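Glutathione S-transferase enzyme with thioredoxin-like domain (Bradyrhizobium sp., PDB 4MF7) probably transfers glutathione to electrophilic substrates, as a glutathione S-transferase built from a thioredoxin-like domain and an all-helical C-terminal domain. Local coordinates at residues F126-T137 with M197-I206; D41-N52 with I93-G101. One frame throughout, in Å; residues are numbered along the deposited sequence.

Interaction 1 (F126-T137 with M197-I206)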
# COMPACT_ATOMS: atom_id res chain seq x y z
N PHE A 126 -17.93 1.72 3.87
CA PHE A 126 -16.80 0.94 4.45
C PHE A 126 -15.59 1.80 4.80
O PHE A 126 -14.46 1.31 4.86
CB PHE A 126 -16.45 -0.27 3.56
CG PHE A 126 -17.64 -1.16 3.33
CD1 PHE A 126 -18.25 -1.76 4.41
CD2 PHE A 126 -18.16 -1.35 2.07
CE1 PHE A 126 -19.37 -2.57 4.23
CE2 PHE A 126 -19.31 -2.14 1.88
CZ PHE A 126 -19.89 -2.75 2.97
N LEU A 127 -15.84 3.09 5.05
CA LEU A 127 -14.88 3.97 5.73
C LEU A 127 -15.55 4.63 6.94
O LEU A 127 -16.77 4.91 6.89
CB LEU A 127 -14.37 5.04 4.80
CG LEU A 127 -13.25 4.65 3.85
CD1 LEU A 127 -12.96 5.79 2.88
CD2 LEU A 127 -11.99 4.27 4.62
N PRO A 128 -14.79 4.89 8.01
CA PRO A 128 -15.40 5.62 9.14
C PRO A 128 -15.83 7.02 8.70
O PRO A 128 -15.42 7.50 7.63
CB PRO A 128 -14.27 5.67 10.18
CG PRO A 128 -13.36 4.55 9.79
CD PRO A 128 -13.39 4.57 8.31
N ALA A 129 -16.69 7.66 9.50
CA ALA A 129 -17.18 8.99 9.18
C ALA A 129 -16.11 10.03 9.53
O ALA A 129 -15.90 11.01 8.83
CB ALA A 129 -18.47 9.27 9.95
N ASP A 130 -15.44 9.77 10.65
CA ASP A 130 -14.50 10.69 11.24
C ASP A 130 -13.22 10.78 10.39
O ASP A 130 -12.62 9.75 10.10
CB ASP A 130 -14.18 10.14 12.62
CG ASP A 130 -13.14 10.94 13.31
OD1 ASP A 130 -13.38 12.13 13.57
OD2 ASP A 130 -12.09 10.35 13.60
N PRO A 131 -12.80 11.99 9.98
CA PRO A 131 -11.58 12.16 9.17
C PRO A 131 -10.30 11.51 9.75
O PRO A 131 -9.57 10.82 9.01
CB PRO A 131 -11.44 13.69 9.09
CG PRO A 131 -12.84 14.19 9.17
CD PRO A 131 -13.54 13.26 10.11
N ALA A 132 -10.02 11.69 11.03
CA ALA A 132 -8.81 11.08 11.61
C ALA A 132 -8.85 9.53 11.46
O ALA A 132 -7.87 8.89 11.06
CB ALA A 132 -8.65 11.48 13.04
N ARG A 133 -9.99 8.95 11.79
CA ARG A 133 -10.16 7.49 11.69
C ARG A 133 -10.17 6.98 10.24
O ARG A 133 -9.71 5.86 9.97
CB ARG A 133 -11.38 7.03 12.52
CG ARG A 133 -11.05 7.07 14.02
CD ARG A 133 -12.15 6.71 15.02
NE ARG A 133 -12.74 5.39 14.76
CZ ARG A 133 -13.85 5.23 14.05
NH1 ARG A 133 -14.34 4.02 13.82
NH2 ARG A 133 -14.46 6.30 13.56
N ARG A 134 -10.62 7.80 9.29
CA ARG A 134 -10.46 7.45 7.89
C ARG A 134 -8.99 7.30 7.53
O ARG A 134 -8.64 6.34 6.89
CB ARG A 134 -11.11 8.45 6.94
CG ARG A 134 -12.63 8.43 7.09
CD ARG A 134 -13.27 9.68 6.52
NE ARG A 134 -13.50 9.55 5.10
CZ ARG A 134 -14.61 9.07 4.55
NH1 ARG A 134 -15.63 8.62 5.29
NH2 ARG A 134 -14.70 9.03 3.24
N TRP A 135 -8.14 8.23 7.94
CA TRP A 135 -6.71 8.10 7.64
C TRP A 135 -6.14 6.86 8.30
O TRP A 135 -5.36 6.12 7.67
CB TRP A 135 -5.92 9.37 8.06
CG TRP A 135 -6.29 10.51 7.24
CD1 TRP A 135 -6.93 11.66 7.65
CD2 TRP A 135 -6.08 10.65 5.85
NE1 TRP A 135 -7.13 12.49 6.59
CE2 TRP A 135 -6.61 11.90 5.46
CE3 TRP A 135 -5.46 9.86 4.88
CZ2 TRP A 135 -6.56 12.35 4.17
CZ3 TRP A 135 -5.43 10.27 3.63
CH2 TRP A 135 -5.96 11.52 3.26
N GLN A 136 -6.53 6.60 9.55
CA GLN A 136 -6.02 5.44 10.25
C GLN A 136 -6.43 4.15 9.57
O GLN A 136 -5.65 3.21 9.55
CB GLN A 136 -6.48 5.42 11.70
CG GLN A 136 -5.73 6.42 12.57
CD GLN A 136 -6.17 6.33 14.02
OE1 GLN A 136 -7.37 6.34 14.31
NE2 GLN A 136 -5.21 6.25 14.93
N THR A 137 -7.64 4.13 9.01
CA THR A 137 -8.12 2.95 8.23
C THR A 137 -7.14 2.55 7.11
O THR A 137 -6.87 1.36 6.92
CB THR A 137 -9.51 3.21 7.63
OG1 THR A 137 -10.41 3.62 8.69
CG2 THR A 137 -10.04 1.92 6.94
N MET A 197 -11.35 -0.95 13.17
CA MET A 197 -11.74 0.43 13.47
C MET A 197 -12.97 0.46 14.40
O MET A 197 -13.95 1.19 14.16
CB MET A 197 -11.98 1.21 12.20
CG MET A 197 -10.83 1.19 11.21
SD MET A 197 -9.24 1.71 11.90
CE MET A 197 -9.57 3.44 12.33
N ASP A 198 -12.90 -0.33 15.44
CA ASP A 198 -13.89 -0.34 16.53
C ASP A 198 -15.23 -0.79 16.04
O ASP A 198 -15.35 -1.92 15.54
CB ASP A 198 -13.94 1.04 17.21
CG ASP A 198 -12.69 1.31 18.00
OD1 ASP A 198 -12.59 0.88 19.16
OD2 ASP A 198 -11.79 1.95 17.43
N ALA A 199 -16.26 0.05 16.17
CA ALA A 199 -17.62 -0.36 15.82
C ALA A 199 -17.84 -0.41 14.33
O ALA A 199 -18.80 -0.99 13.87
CB ALA A 199 -18.66 0.56 16.48
N ASP A 200 -16.96 0.23 13.57
CA ASP A 200 -17.12 0.35 12.12
C ASP A 200 -16.43 -0.78 11.37
O ASP A 200 -15.22 -0.93 11.48
CB ASP A 200 -16.51 1.66 11.65
CG ASP A 200 -17.33 2.89 12.07
OD1 ASP A 200 -18.57 2.85 12.02
OD2 ASP A 200 -16.71 3.89 12.45
N TYR A 201 -17.19 -1.54 10.60
CA TYR A 201 -16.60 -2.49 9.65
C TYR A 201 -16.16 -1.74 8.42
O TYR A 201 -16.93 -0.99 7.78
CB TYR A 201 -17.61 -3.59 9.31
CG TYR A 201 -17.21 -4.61 8.28
CD1 TYR A 201 -16.49 -5.71 8.64
CD2 TYR A 201 -17.64 -4.51 6.95
CE1 TYR A 201 -16.17 -6.70 7.72
CE2 TYR A 201 -17.31 -5.47 6.02
CZ TYR A 201 -16.58 -6.58 6.42
OH TYR A 201 -16.27 -7.56 5.52
N THR A 202 -14.88 -1.92 8.06
CA THR A 202 -14.28 -1.09 7.03
C THR A 202 -13.44 -1.87 6.04
O THR A 202 -13.24 -3.07 6.18
CB THR A 202 -13.35 0.01 7.64
OG1 THR A 202 -12.21 -0.60 8.26
CG2 THR A 202 -14.09 0.94 8.65
N ILE A 203 -12.94 -1.16 5.04
CA ILE A 203 -11.94 -1.71 4.13
C ILE A 203 -10.70 -2.30 4.85
O ILE A 203 -10.02 -3.17 4.28
CB ILE A 203 -11.54 -0.74 2.99
CG1 ILE A 203 -10.90 0.58 3.50
CG2 ILE A 203 -12.67 -0.50 2.05
CD1 ILE A 203 -10.42 1.48 2.38
N ALA A 204 -10.42 -1.88 6.09
CA ALA A 204 -9.34 -2.52 6.89
C ALA A 204 -9.60 -4.01 7.16
O ALA A 204 -8.71 -4.82 7.02
CB ALA A 204 -9.10 -1.78 8.20
N ASP A 205 -10.82 -4.35 7.59
CA ASP A 205 -11.22 -5.76 7.80
C ASP A 205 -11.28 -6.52 6.47
O ASP A 205 -10.79 -7.66 6.36
CB ASP A 205 -12.56 -5.82 8.52
CG ASP A 205 -12.59 -4.93 9.75
OD1 ASP A 205 -11.99 -5.32 10.79
OD2 ASP A 205 -13.18 -3.84 9.62
N ILE A 206 -11.83 -5.86 5.45
CA ILE A 206 -11.96 -6.44 4.12
C ILE A 206 -10.58 -6.75 3.56
O ILE A 206 -10.41 -7.74 2.87
CB ILE A 206 -12.80 -5.52 3.19
CG1 ILE A 206 -14.24 -5.42 3.72
CG2 ILE A 206 -12.76 -5.95 1.73
CD1 ILE A 206 -15.05 -4.32 3.06
O HOH W 1 -18.85 2.83 8.60
O HOH W 2 -18.15 6.10 11.60

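Interaction 2 (D41-N52 with I93-G101)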
# COMPACT_ATOMS: atom_id res chain seq x y z
N ASP A 41 -21.60 -2.93 -18.93
CA ASP A 41 -22.00 -1.94 -17.96
C ASP A 41 -21.64 -2.32 -16.52
O ASP A 41 -21.96 -1.59 -15.59
CB ASP A 41 -23.51 -1.66 -18.04
CG ASP A 41 -24.37 -2.93 -17.95
OD1 ASP A 41 -23.88 -4.08 -18.10
OD2 ASP A 41 -25.58 -2.74 -17.76
N ARG A 42 -20.97 -3.46 -16.34
CA ARG A 42 -20.53 -3.90 -15.01
C ARG A 42 -19.02 -3.75 -14.84
O ARG A 42 -18.27 -3.88 -15.81
CB ARG A 42 -20.90 -5.36 -14.75
CG ARG A 42 -22.39 -5.66 -14.84
CD ARG A 42 -22.71 -7.11 -14.50
NE ARG A 42 -24.09 -7.42 -14.88
CZ ARG A 42 -24.62 -8.63 -14.80
NH1 ARG A 42 -23.91 -9.63 -14.34
NH2 ARG A 42 -25.86 -8.84 -15.17
N ILE A 43 -18.60 -3.51 -13.60
CA ILE A 43 -17.16 -3.58 -13.22
C ILE A 43 -16.61 -4.93 -13.65
O ILE A 43 -17.21 -5.97 -13.35
CB ILE A 43 -16.98 -3.36 -11.71
CG1 ILE A 43 -17.29 -1.90 -11.37
CG2 ILE A 43 -15.55 -3.68 -11.28
CD1 ILE A 43 -17.59 -1.67 -9.92
N GLN A 44 -15.50 -4.92 -14.39
CA GLN A 44 -14.84 -6.12 -14.76
C GLN A 44 -13.76 -6.38 -13.72
O GLN A 44 -12.95 -5.49 -13.43
CB GLN A 44 -14.21 -6.02 -16.14
CG GLN A 44 -15.19 -5.61 -17.23
CD GLN A 44 -16.21 -6.71 -17.51
OE1 GLN A 44 -15.85 -7.83 -17.87
NE2 GLN A 44 -17.47 -6.39 -17.33
N LEU A 45 -13.75 -7.59 -13.17
CA LEU A 45 -12.75 -8.00 -12.16
C LEU A 45 -11.85 -9.08 -12.76
O LEU A 45 -12.35 -10.11 -13.24
CB LEU A 45 -13.42 -8.51 -10.88
CG LEU A 45 -12.49 -9.13 -9.84
CD1 LEU A 45 -11.54 -8.06 -9.26
CD2 LEU A 45 -13.28 -9.76 -8.71
N TYR A 46 -10.53 -8.84 -12.77
CA TYR A 46 -9.56 -9.80 -13.28
C TYR A 46 -8.73 -10.25 -12.12
O TYR A 46 -7.94 -9.48 -11.59
CB TYR A 46 -8.70 -9.18 -14.38
CG TYR A 46 -9.50 -8.45 -15.43
CD1 TYR A 46 -10.03 -9.14 -16.53
CD2 TYR A 46 -9.77 -7.09 -15.32
CE1 TYR A 46 -10.82 -8.48 -17.47
CE2 TYR A 46 -10.54 -6.43 -16.27
CZ TYR A 46 -11.05 -7.14 -17.35
OH TYR A 46 -11.84 -6.50 -18.29
N SER A 47 -8.91 -11.51 -11.69
CA SER A 47 -8.42 -11.88 -10.39
C SER A 47 -8.33 -13.38 -10.20
O SER A 47 -8.56 -14.15 -11.13
CB SER A 47 -9.33 -11.25 -9.32
OG SER A 47 -8.72 -11.29 -8.05
N LEU A 48 -7.95 -13.75 -8.99
CA LEU A 48 -7.95 -15.14 -8.50
C LEU A 48 -8.26 -15.04 -7.01
O LEU A 48 -7.98 -13.99 -6.41
CB LEU A 48 -6.58 -15.79 -8.66
CG LEU A 48 -6.15 -16.38 -10.00
CD1 LEU A 48 -4.74 -16.94 -9.83
CD2 LEU A 48 -7.13 -17.44 -10.49
N PRO A 49 -8.87 -16.09 -6.42
CA PRO A 49 -9.25 -16.05 -5.01
C PRO A 49 -8.08 -16.26 -4.05
O PRO A 49 -8.13 -17.11 -3.16
CB PRO A 49 -10.32 -17.15 -4.91
CG PRO A 49 -9.92 -18.15 -5.94
CD PRO A 49 -9.32 -17.34 -7.07
N THR A 50 -7.05 -15.42 -4.20
CA THR A 50 -5.88 -15.40 -3.33
C THR A 50 -6.14 -14.38 -2.22
O THR A 50 -7.15 -13.64 -2.26
CB THR A 50 -4.61 -14.98 -4.11
OG1 THR A 50 -4.77 -13.63 -4.59
CG2 THR A 50 -4.35 -15.91 -5.28
N PRO A 51 -5.27 -14.34 -1.21
CA PRO A 51 -5.44 -13.32 -0.15
C PRO A 51 -5.49 -11.90 -0.70
O PRO A 51 -6.25 -11.06 -0.18
CB PRO A 51 -4.23 -13.55 0.75
CG PRO A 51 -3.89 -14.99 0.56
CD PRO A 51 -4.20 -15.31 -0.87
N ASN A 52 -4.72 -11.60 -1.74
CA ASN A 52 -4.78 -10.28 -2.34
C ASN A 52 -6.02 -10.09 -3.23
O ASN A 52 -6.64 -9.01 -3.23
CB ASN A 52 -3.50 -9.99 -3.08
CG ASN A 52 -3.28 -8.53 -3.31
OD1 ASN A 52 -3.50 -7.69 -2.41
ND2 ASN A 52 -2.84 -8.19 -4.50
N ILE A 93 -2.56 -9.68 -9.99
CA ILE A 93 -3.99 -9.53 -9.69
C ILE A 93 -4.14 -9.00 -8.27
O ILE A 93 -3.19 -9.08 -7.47
CB ILE A 93 -4.74 -10.89 -9.89
CG1 ILE A 93 -4.13 -12.03 -9.04
CG2 ILE A 93 -4.77 -11.26 -11.37
CD1 ILE A 93 -4.71 -12.15 -7.66
N PRO A 94 -5.30 -8.43 -7.93
CA PRO A 94 -6.45 -8.15 -8.80
C PRO A 94 -6.31 -6.86 -9.60
O PRO A 94 -5.52 -5.97 -9.23
CB PRO A 94 -7.61 -8.01 -7.81
CG PRO A 94 -6.97 -7.52 -6.54
CD PRO A 94 -5.55 -8.02 -6.54
N ALA A 95 -7.06 -6.76 -10.69
CA ALA A 95 -7.22 -5.52 -11.45
C ALA A 95 -8.69 -5.40 -11.79
O ALA A 95 -9.37 -6.40 -11.89
CB ALA A 95 -6.38 -5.52 -12.69
N ILE A 96 -9.16 -4.17 -11.93
CA ILE A 96 -10.53 -3.90 -12.39
C ILE A 96 -10.57 -2.91 -13.56
O ILE A 96 -9.61 -2.13 -13.79
CB ILE A 96 -11.44 -3.39 -11.27
CG1 ILE A 96 -11.00 -2.01 -10.78
CG2 ILE A 96 -11.57 -4.38 -10.12
CD1 ILE A 96 -12.00 -1.24 -9.96
N ILE A 97 -11.68 -2.95 -14.30
CA ILE A 97 -12.08 -1.82 -15.13
C ILE A 97 -13.49 -1.47 -14.71
O ILE A 97 -14.40 -2.30 -14.79
CB ILE A 97 -12.05 -2.10 -16.65
CG1 ILE A 97 -10.65 -2.48 -17.13
CG2 ILE A 97 -12.62 -0.89 -17.42
CD1 ILE A 97 -10.61 -3.14 -18.50
N ASP A 98 -13.67 -0.26 -14.21
CA ASP A 98 -14.99 0.25 -13.92
C ASP A 98 -15.46 1.03 -15.16
O ASP A 98 -14.93 2.11 -15.44
CB ASP A 98 -14.97 1.16 -12.69
CG ASP A 98 -16.33 1.67 -12.33
OD1 ASP A 98 -17.31 1.28 -13.03
OD2 ASP A 98 -16.44 2.45 -11.36
N PRO A 99 -16.44 0.49 -15.92
CA PRO A 99 -16.93 1.23 -17.09
C PRO A 99 -17.60 2.57 -16.74
O PRO A 99 -17.69 3.44 -17.59
CB PRO A 99 -17.95 0.24 -17.73
CG PRO A 99 -18.48 -0.51 -16.54
CD PRO A 99 -17.28 -0.71 -15.64
N ASN A 100 -18.08 2.69 -15.51
CA ASN A 100 -18.74 3.88 -14.97
C ASN A 100 -17.80 4.65 -14.01
O ASN A 100 -18.16 4.94 -12.85
CB ASN A 100 -20.02 3.50 -14.24
CG ASN A 100 -20.93 2.63 -15.09
OD1 ASN A 100 -21.26 3.00 -16.20
ND2 ASN A 100 -21.32 1.47 -14.58
N GLY A 101 -16.62 4.98 -14.52
CA GLY A 101 -15.60 5.63 -13.71
C GLY A 101 -15.85 7.12 -13.62
O GLY A 101 -16.87 7.64 -14.11

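Interaction 1 (F126-T137 with M197-I206)
Phe126, Met197 and Arg133 bury the most surface where 126-137 meets 197-206. The Phe126 ring has Ile206 CD1 over one face, 4.1 Å above its plane, and the carbonyl oxygen of Tyr201 at its edge. The two aromatic rings meet obliquely, their planes 82° apart, with Phe126 CE1 3.8 Å from Tyr201 CD2. Phe126 O accepts from Ile203 N (2.9 Å) at the start of helix 203-215, whose N-terminus is capped by the capping box of Thr202 and Asp205. Met197 is folded back at chi2 and chi3 (-54° and -64°), which lays CG against Thr137 OG1 and brings CE to 3.7 Å from Gln136 CB on helix 131-138. Arg133, whose chain bends at chi3, sends NH1 to two acceptors, both in the guanidinium plane: Asp200 OD2 at 2.7 Å, in a salt bridge that comes from the anti side, tilted out of the carboxylate plane, and Met197 O at 2.9 Å, met from above its carbonyl plane. With an alanine in place of Arg133, the Asp200 carboxylate is likely to lose this counter-charge and Met197 O one of its two donors. A water joins Asp200 OD2 to Ala129 N. The turn is thus held by one charged side chain, and the start of helix 203-215 by a backbone bond amid apolar side chains.

Interaction 2 (D41-N52 with I93-G101)
Strands 43-47 and 95-98 run antiparallel, their axes 4.7 Å apart at closest approach and 168° between their directions. Gln44 and Ile97 exchange two backbone hydrogen bonds, as do Tyr46 and Ala95, where Tyr46 N reaches Ala95 O at 2.8 Å; Leu45 and Ile96 form the non-hydrogen-bonded pair between them. These are the two inner strands of the four-stranded mixed sheet of the thioredoxin-like domain, in which 67-71 lies parallel on the other edge of 43-47. The peptide bond before Pro94 is cis, which makes this the cis-proline characteristic of the thioredoxin fold; in related glutathione transferases it lies beside the glutathione site, and probably does so here. Pro94 CB packs 3.5 Å from Ser47 OG. Asn52 ND2 gives a weak bond to Ile93 O, while its OD1 is taken by Ser112 and Lys55. With CG1 between the backbone N and the carbonyl carbon (chi1 56°), Ile93 carries CD1 tip to tip with Thr50, 3.4 Å from OG1, a hydroxyl that caps Gly53 N. On the face toward helices 53-63 and 112-123, Leu45 CD1 crosses to Ile96 CG2 at 3.8 Å, and Ile43 lies alongside Ile96. On the opposite face, Ile97 CD1 comes obliquely to the Tyr46 ring, 3.6 Å from OH. Beyond the strands Pro99 CD sits 3.3 Å from Arg42 O, and Asn100 ND2 donates to Asp41 O from above the carbonyl plane.

Both contacts are partly buried. Interaction 2 lies in the middle of the N-terminal sheet, its strands buried and its ends reaching the surface, whereas interaction 1 sits farther from the centre of the chain and touches the second subunit through helix 131-138. The two share no segment and stand about 6 Å apart at their nearest atoms, yet two helices border both: from 53-63, Leu60 and Val56 back the strands while Met59 meets Ile203 and Ile206; from 112-123, Ile115 meets Ile96 and Leu116 meets Ile206. Interaction 2 rests on regular backbone bonds with aliphatic side chains and one tyrosine; interaction 1, a contact of loops and helix starts, relies on one backbone bond, one arginine and packed side chains.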